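Local coordinates for protein Cow rumen GH26 endo-mannanase (Metagenome, PDB 6UEH) that probably cleaves internal beta-1,4-mannosidic bonds in mannans and galactomannans, as an endo-mannanase of glycoside hydrolase family 26, at residues N242-F247 against N282-E287; F308-E313 against K342-K347. One frame throughout, in Å; residues are numbered along the deposited sequence.

Contact 1: residues N242-F247 against N282-E287; sequences NVPKDF and NDYWNE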
loop_
_atom_site.group_PDB
_atom_site.type_symbol
_atom_site.label_atom_id
_atom_site.label_comp_id
_atom_site.label_asym_id
_atom_site.label_seq_id
_atom_site.Cartn_x
_atom_site.Cartn_y
_atom_site.Cartn_z
ATOM N N ASN A 242 -16.574 16.309 -2.139
ATOM C CA ASN A 242 -17.469 16.132 -3.277
ATOM C C ASN A 242 -17.458 17.317 -4.237
ATOM O O ASN A 242 -17.063 18.424 -3.875
ATOM C CB ASN A 242 -18.907 15.897 -2.799
ATOM C CG ASN A 242 -19.121 14.510 -2.220
ATOM O OD1 ASN A 242 -18.260 13.969 -1.524
ATOM N ND2 ASN A 242 -20.277 13.926 -2.513
ATOM N N VAL A 243 -17.899 17.070 -5.465
ATOM C CA VAL A 243 -18.167 18.135 -6.423
ATOM C C VAL A 243 -19.628 18.022 -6.846
ATOM O O VAL A 243 -20.229 16.957 -6.702
ATOM C CB VAL A 243 -17.245 18.052 -7.661
ATOM C CG1 VAL A 243 -15.783 18.195 -7.254
ATOM C CG2 VAL A 243 -17.479 16.749 -8.418
ATOM N N PRO A 244 -20.218 19.121 -7.349
ATOM C CA PRO A 244 -21.583 19.001 -7.872
ATOM C C PRO A 244 -21.635 18.067 -9.076
ATOM O O PRO A 244 -20.750 18.134 -9.927
ATOM C CB PRO A 244 -21.937 20.436 -8.278
ATOM C CG PRO A 244 -21.015 21.298 -7.480
ATOM C CD PRO A 244 -19.745 20.516 -7.355
ATOM N N LYS A 245 -22.642 17.199 -9.135
ATOM C CA LYS A 245 -22.818 16.322 -10.287
ATOM C C LYS A 245 -23.065 17.154 -11.538
ATOM O O LYS A 245 -22.399 16.978 -12.558
ATOM C CB LYS A 245 -23.980 15.351 -10.068
ATOM C CG LYS A 245 -23.767 14.336 -8.960
ATOM C CD LYS A 245 -24.978 13.419 -8.848
ATOM C CE LYS A 245 -24.799 12.377 -7.759
ATOM N NZ LYS A 245 -25.997 11.497 -7.648
ATOM N N ASP A 246 -24.031 18.061 -11.443
ATOM C CA ASP A 246 -24.343 18.990 -12.521
ATOM C C ASP A 246 -23.581 20.294 -12.312
ATOM O O ASP A 246 -24.103 21.245 -11.733
ATOM C CB ASP A 246 -25.850 19.246 -12.585
ATOM C CG ASP A 246 -26.235 20.223 -13.680
ATOM O OD1 ASP A 246 -25.460 20.378 -14.648
ATOM O OD2 ASP A 246 -27.321 20.830 -13.576
ATOM N N PHE A 247 -22.340 20.331 -12.785
ATOM C CA PHE A 247 -21.466 21.468 -12.532
ATOM C C PHE A 247 -21.706 22.611 -13.515
ATOM O O PHE A 247 -21.295 23.743 -13.265
ATOM C CB PHE A 247 -20.002 21.030 -12.584
ATOM C CG PHE A 247 -19.056 22.004 -11.941
ATOM C CD1 PHE A 247 -19.096 22.225 -10.574
ATOM C CD2 PHE A 247 -18.123 22.691 -12.699
ATOM C CE1 PHE A 247 -18.226 23.117 -9.975
ATOM C CE2 PHE A 247 -17.248 23.584 -12.105
ATOM C CZ PHE A 247 -17.301 23.798 -10.742
ATOM N N ASN A 282 -11.636 25.734 -10.595
ATOM C CA ASN A 282 -10.582 26.236 -9.724
ATOM C C ASN A 282 -11.142 27.037 -8.554
ATOM O O ASN A 282 -10.649 26.933 -7.430
ATOM C CB ASN A 282 -9.601 27.094 -10.523
ATOM C CG ASN A 282 -8.471 27.634 -9.672
ATOM O OD1 ASN A 282 -8.379 28.838 -9.434
ATOM N ND2 ASN A 282 -7.602 26.742 -9.205
ATOM N N ASP A 283 -12.172 27.835 -8.823
ATOM C CA ASP A 283 -12.811 28.630 -7.782
ATOM C C ASP A 283 -13.463 27.738 -6.728
ATOM O O ASP A 283 -13.351 28.006 -5.530
ATOM C CB ASP A 283 -13.851 29.578 -8.384
ATOM C CG ASP A 283 -13.224 30.767 -9.092
ATOM O OD1 ASP A 283 -12.033 31.057 -8.846
ATOM O OD2 ASP A 283 -13.931 31.419 -9.887
ATOM N N TYR A 284 -14.142 26.680 -7.170
ATOM C CA TYR A 284 -14.749 25.746 -6.224
ATOM C C TYR A 284 -13.683 25.014 -5.422
ATOM O O TYR A 284 -13.773 24.921 -4.197
ATOM C CB TYR A 284 -15.642 24.716 -6.922
ATOM C CG TYR A 284 -16.132 23.675 -5.941
ATOM C CD1 TYR A 284 -17.135 23.980 -5.028
ATOM C CD2 TYR A 284 -15.564 22.407 -5.894
ATOM C CE1 TYR A 284 -17.573 23.048 -4.111
ATOM C CE2 TYR A 284 -15.998 21.465 -4.976
ATOM C CZ TYR A 284 -17.002 21.791 -4.088
ATOM O OH TYR A 284 -17.438 20.862 -3.171
ATOM N N TRP A 285 -12.687 24.486 -6.130
ATOM C CA TRP A 285 -11.579 23.753 -5.525
ATOM C C TRP A 285 -10.910 24.602 -4.445
ATOM O O TRP A 285 -10.625 24.118 -3.350
ATOM C CB TRP A 285 -10.586 23.335 -6.624
ATOM C CG TRP A 285 -9.375 22.528 -6.205
ATOM C CD1 TRP A 285 -8.082 22.754 -6.581
ATOM C CD2 TRP A 285 -9.347 21.354 -5.376
ATOM N NE1 TRP A 285 -7.251 21.810 -6.032
ATOM C CE2 TRP A 285 -8.000 20.939 -5.287
ATOM C CE3 TRP A 285 -10.324 20.619 -4.695
ATOM C CZ2 TRP A 285 -7.608 19.828 -4.543
ATOM C CZ3 TRP A 285 -9.931 19.515 -3.957
ATOM C CH2 TRP A 285 -8.584 19.131 -3.886
ATOM N N ASN A 286 -10.698 25.880 -4.745
ATOM C CA ASN A 286 -10.101 26.796 -3.777
ATOM C C ASN A 286 -10.982 27.026 -2.552
ATOM O O ASN A 286 -10.476 27.133 -1.435
ATOM C CB ASN A 286 -9.773 28.134 -4.441
ATOM C CG ASN A 286 -8.516 28.065 -5.287
ATOM O OD1 ASN A 286 -7.638 27.237 -5.044
ATOM N ND2 ASN A 286 -8.423 28.936 -6.285
ATOM N N GLU A 287 -12.295 27.105 -2.759
ATOM C CA GLU A 287 -13.227 27.259 -1.644
ATOM C C GLU A 287 -13.203 26.033 -0.740
ATOM O O GLU A 287 -13.233 26.153 0.484
ATOM C CB GLU A 287 -14.652 27.501 -2.147
ATOM C CG GLU A 287 -14.894 28.878 -2.732
ATOM C CD GLU A 287 -16.369 29.151 -2.963
ATOM O OE1 GLU A 287 -17.202 28.424 -2.380
ATOM O OE2 GLU A 287 -16.696 30.086 -3.723
#

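Contact 2: residues F308-E313 against K342-K347; sequences FRPLHE and KYLYDK. With ACT (acetate ion), chain D.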
loop_
_atom_site.group_PDB
_atom_site.type_symbol
_atom_site.label_atom_id
_atom_site.label_comp_id
_atom_site.label_asym_id
_atom_site.label_seq_id
_atom_site.Cartn_x
_atom_site.Cartn_y
_atom_site.Cartn_z
ATOM N N PHE A 308 -2.204 13.152 7.231
ATOM C CA PHE A 308 -3.200 13.656 6.293
ATOM C C PHE A 308 -3.131 12.899 4.970
ATOM O O PHE A 308 -2.093 12.888 4.303
ATOM C CB PHE A 308 -2.993 15.159 6.076
ATOM C CG PHE A 308 -4.084 15.820 5.286
ATOM C CD1 PHE A 308 -5.415 15.532 5.540
ATOM C CD2 PHE A 308 -3.780 16.748 4.302
ATOM C CE1 PHE A 308 -6.423 16.147 4.815
ATOM C CE2 PHE A 308 -4.784 17.365 3.575
ATOM C CZ PHE A 308 -6.104 17.064 3.833
ATOM N N ARG A 309 -4.243 12.266 4.600
ATOM C CA ARG A 309 -4.301 11.440 3.398
ATOM C C ARG A 309 -5.356 11.960 2.415
ATOM O O ARG A 309 -6.400 11.338 2.221
ATOM C CB ARG A 309 -4.588 9.981 3.780
ATOM C CG ARG A 309 -4.427 8.973 2.651
ATOM C CD ARG A 309 -4.535 7.546 3.178
ATOM N NE ARG A 309 -5.794 7.309 3.881
ATOM C CZ ARG A 309 -6.821 6.640 3.367
ATOM N NH1 ARG A 309 -6.736 6.125 2.145
ATOM N NH2 ARG A 309 -7.929 6.471 4.079
ATOM N N PRO A 310 -5.084 13.116 1.791
ATOM C CA PRO A 310 -6.038 13.664 0.828
ATOM C C PRO A 310 -5.895 12.975 -0.518
ATOM O O PRO A 310 -4.917 12.249 -0.705
ATOM C CB PRO A 310 -5.623 15.130 0.737
ATOM C CG PRO A 310 -4.133 15.073 0.897
ATOM C CD PRO A 310 -3.858 13.933 1.864
ATOM N N LEU A 311 -6.844 13.195 -1.426
ATOM C CA LEU A 311 -6.710 12.752 -2.813
ATOM C C LEU A 311 -6.314 11.283 -2.896
ATOM O O LEU A 311 -5.412 10.914 -3.651
ATOM C CB LEU A 311 -5.679 13.621 -3.538
ATOM C CG LEU A 311 -5.976 15.124 -3.547
ATOM C CD1 LEU A 311 -4.756 15.922 -3.984
ATOM C CD2 LEU A 311 -7.154 15.416 -4.461
ATOM N N HIS A 312 -6.992 10.455 -2.108
ATOM C CA HIS A 312 -6.585 9.071 -1.910
ATOM C C HIS A 312 -7.137 8.127 -2.978
ATOM O O HIS A 312 -8.033 8.495 -3.742
ATOM C CB HIS A 312 -7.014 8.599 -0.515
ATOM C CG HIS A 312 -8.497 8.468 -0.347
ATOM N ND1 HIS A 312 -9.363 9.527 -0.515
ATOM C CD2 HIS A 312 -9.264 7.403 -0.013
ATOM C CE1 HIS A 312 -10.601 9.118 -0.301
ATOM N NE2 HIS A 312 -10.569 7.834 0.007
ATOM N N GLU A 313 -6.581 6.917 -3.022
ATOM C CA GLU A 313 -6.983 5.877 -3.971
ATOM C C GLU A 313 -7.043 6.401 -5.404
ATOM O O GLU A 313 -7.950 6.059 -6.162
ATOM C CB GLU A 313 -8.337 5.286 -3.567
ATOM C CG GLU A 313 -8.334 4.612 -2.203
ATOM C CD GLU A 313 -9.664 3.949 -1.870
ATOM O OE1 GLU A 313 -10.617 4.086 -2.663
ATOM O OE2 GLU A 313 -9.761 3.291 -0.813
ATOM N N LYS A 342 0.301 18.365 -5.971
ATOM C CA LYS A 342 1.279 19.423 -5.750
ATOM C C LYS A 342 0.587 20.756 -5.486
ATOM O O LYS A 342 1.042 21.544 -4.659
ATOM C CB LYS A 342 2.228 19.538 -6.945
ATOM C CG LYS A 342 3.142 18.334 -7.121
ATOM C CD LYS A 342 4.112 18.535 -8.274
ATOM C CE LYS A 342 5.045 17.345 -8.423
ATOM N NZ LYS A 342 5.981 17.514 -9.570
ATOM N N TYR A 343 -0.519 20.995 -6.186
ATOM C CA TYR A 343 -1.317 22.203 -5.989
ATOM C C TYR A 343 -1.798 22.302 -4.547
ATOM O O TYR A 343 -1.626 23.331 -3.896
ATOM C CB TYR A 343 -2.512 22.217 -6.951
ATOM C CG TYR A 343 -3.354 23.477 -6.904
ATOM C CD1 TYR A 343 -4.379 23.622 -5.977
ATOM C CD2 TYR A 343 -3.133 24.515 -7.801
ATOM C CE1 TYR A 343 -5.154 24.770 -5.939
ATOM C CE2 TYR A 343 -3.904 25.664 -7.772
ATOM C CZ TYR A 343 -4.912 25.786 -6.838
ATOM O OH TYR A 343 -5.678 26.931 -6.806
ATOM N N LEU A 344 -2.396 21.221 -4.053
ATOM C CA LEU A 344 -2.915 21.181 -2.689
ATOM C C LEU A 344 -1.793 21.326 -1.666
ATOM O O LEU A 344 -1.920 22.069 -0.692
ATOM C CB LEU A 344 -3.683 19.880 -2.445
ATOM C CG LEU A 344 -4.232 19.676 -1.030
ATOM C CD1 LEU A 344 -5.224 20.777 -0.661
ATOM C CD2 LEU A 344 -4.874 18.303 -0.894
ATOM N N TYR A 345 -0.696 20.612 -1.901
ATOM C CA TYR A 345 0.469 20.660 -1.024
ATOM C C TYR A 345 1.005 22.083 -0.912
ATOM O O TYR A 345 1.260 22.577 0.187
ATOM C CB TYR A 345 1.562 19.721 -1.545
ATOM C CG TYR A 345 2.764 19.557 -0.635
ATOM C CD1 TYR A 345 3.749 20.534 -0.564
ATOM C CD2 TYR A 345 2.930 18.405 0.127
ATOM C CE1 TYR A 345 4.854 20.382 0.257
ATOM C CE2 TYR A 345 4.034 18.242 0.947
ATOM C CZ TYR A 345 4.993 19.234 1.007
ATOM O OH TYR A 345 6.094 19.079 1.820
ATOM N N ASP A 346 1.181 22.733 -2.057
ATOM C CA ASP A 346 1.693 24.098 -2.090
ATOM C C ASP A 346 0.716 25.082 -1.457
ATOM O O ASP A 346 1.125 25.989 -0.736
ATOM C CB ASP A 346 2.004 24.522 -3.527
ATOM C CG ASP A 346 3.189 23.775 -4.113
ATOM O OD1 ASP A 346 3.919 23.115 -3.342
ATOM O OD2 ASP A 346 3.398 23.860 -5.342
ATOM N N LYS A 347 -0.573 24.902 -1.730
ATOM C CA LYS A 347 -1.599 25.784 -1.178
ATOM C C LYS A 347 -1.649 25.723 0.346
ATOM O O LYS A 347 -1.673 26.758 1.010
ATOM C CB LYS A 347 -2.974 25.441 -1.754
ATOM C CG LYS A 347 -3.331 26.205 -3.021
ATOM C CD LYS A 347 -3.479 27.693 -2.741
ATOM C CE LYS A 347 -3.954 28.453 -3.975
ATOM N NZ LYS A 347 -2.966 28.412 -5.092
HETATM C C ACT D . -13.124 5.042 0.935
HETATM O O ACT D . -13.938 5.692 0.241
HETATM O OXT ACT D . -12.042 5.615 1.189
HETATM C CH3 ACT D . -13.434 3.662 1.433
#

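Contact 1: residues N242-F247 against N282-E287
Tyr284 leans out of helix 280-301 and sets its phenol against the chain of Asn242, Val243 and Pro244. The side chain leaves the helix on a chi1 of 174°, which carries CG away from the backbone N and the phenol toward 242-247, and its hydroxyl gives a short hydrogen bond, 2.6 Å from OH to Asn242 O. The C=O...O angle is 153° and the donor stands 26° from the carbonyl plane. This is the tight end of the contact: a buried phenol is tied to a buried main-chain oxygen. Around the ring the packing is slacker. Val243 crosses the tyrosine side chain at about a right angle, its CG1 4.0 Å from Tyr284 CE2. CD of Pro244 stands over one ring face, a loose 4.5 Å from Tyr284 CZ. Nearer the helix, the rim of Phe247 meets the root of the tyrosine, with CZ 4.3 Å from Tyr284 CB, and the same phenylalanine forms a cation-pi pair with Lys280. A phenylalanine in place of Tyr284 would probably keep most of this apolar packing but leave Asn242 O without its hydroxyl donor. Toward solvent the segment turns through Lys245 and Asp246, both exposed, whose side chains point their polar ends to Gln259 O and Ser249 OG instead of the helix. Strand 243-244 pairs antiparallel with strand 261-262, so the tyrosine fastens a small two-stranded sheet, in the long loop after barrel strand 234-238, to the first turns of the next barrel helix, a beta-alpha loop elaboration on a TIM barrel.

Contact 2: residues F308-E313 against K342-K347
Leu344 and Leu311 are brought together by different first torsions: in Leu344 CG stands anti to the backbone N (chi1 177°), so the chain reaches from the helix toward the strand, while in Leu311 CG lies beside its N and anti to the carbonyl carbon (chi1 -58°). The two side chains slide past each other in opposite directions, Leu311 CD1 coming 3.9 Å from Leu344 CD2. That same methyl also rests on the proline ring, with Leu344 CD2 3.6 Å from Pro310 CB and 3.8 Å from Pro310 CG. One methyl thus fills the notch between two consecutive residues, and the contact is wholly apolar. The proline also packs on Phe308: its CD sits 3.7 Å above the ring plane, displaced toward the rim. Strand 306-309, helix 334-351 and strand 357-362 form a right-handed beta-alpha-beta crossover of the family 26 TIM barrel, and Leu344 fills the seam between the outer helix and the inner chain at Pro310 and Leu311. Ile289 of helix 280-301 packs on Leu344, and Trp341 covers both Pro310 and Leu311. Beyond Leu311 the chain turns away from the helix to the C-terminal mouth of the barrel, where TIM-barrel enzymes keep their active sites. There His312 NE2 gives a bent hydrogen bond to an acetate ion, 2.9 Å to its OXT with an angle of 146° at the hydrogen; the acetate meets the imidazole at its edge, near the ring plane, and probably comes from the crystallisation liquor. Glu313, its chain extended beyond CG, brings OE2 to 3.8 Å from the acetate OXT, and His240 NE2 bonds the same ion.

Both contacts are buried, but the centre of contact 1 is about 29 Å, and that of contact 2 about 17 Å, from the centre of the chain; the two centres are about 16 Å apart. Contact 1 is peripheral, joining a loop excursion to helix 280-301, and adds one hydroxyl-to-carbonyl bond to its packing. Contact 2 belongs to the barrel wall, joining Pro310 and Leu311, which follow on from strand 306-309, to helix 334-351 through aliphatic groups alone; Arg309 turns its charge to Asp386 and Glu428 instead. The two helices are neighbours: Tyr343 OH probably bonds Asn286 OD1 and Asn282 ND2, and Trp285 CH2 packs 4.0 Å from Leu311 CD2, so the contacts adjoin directly.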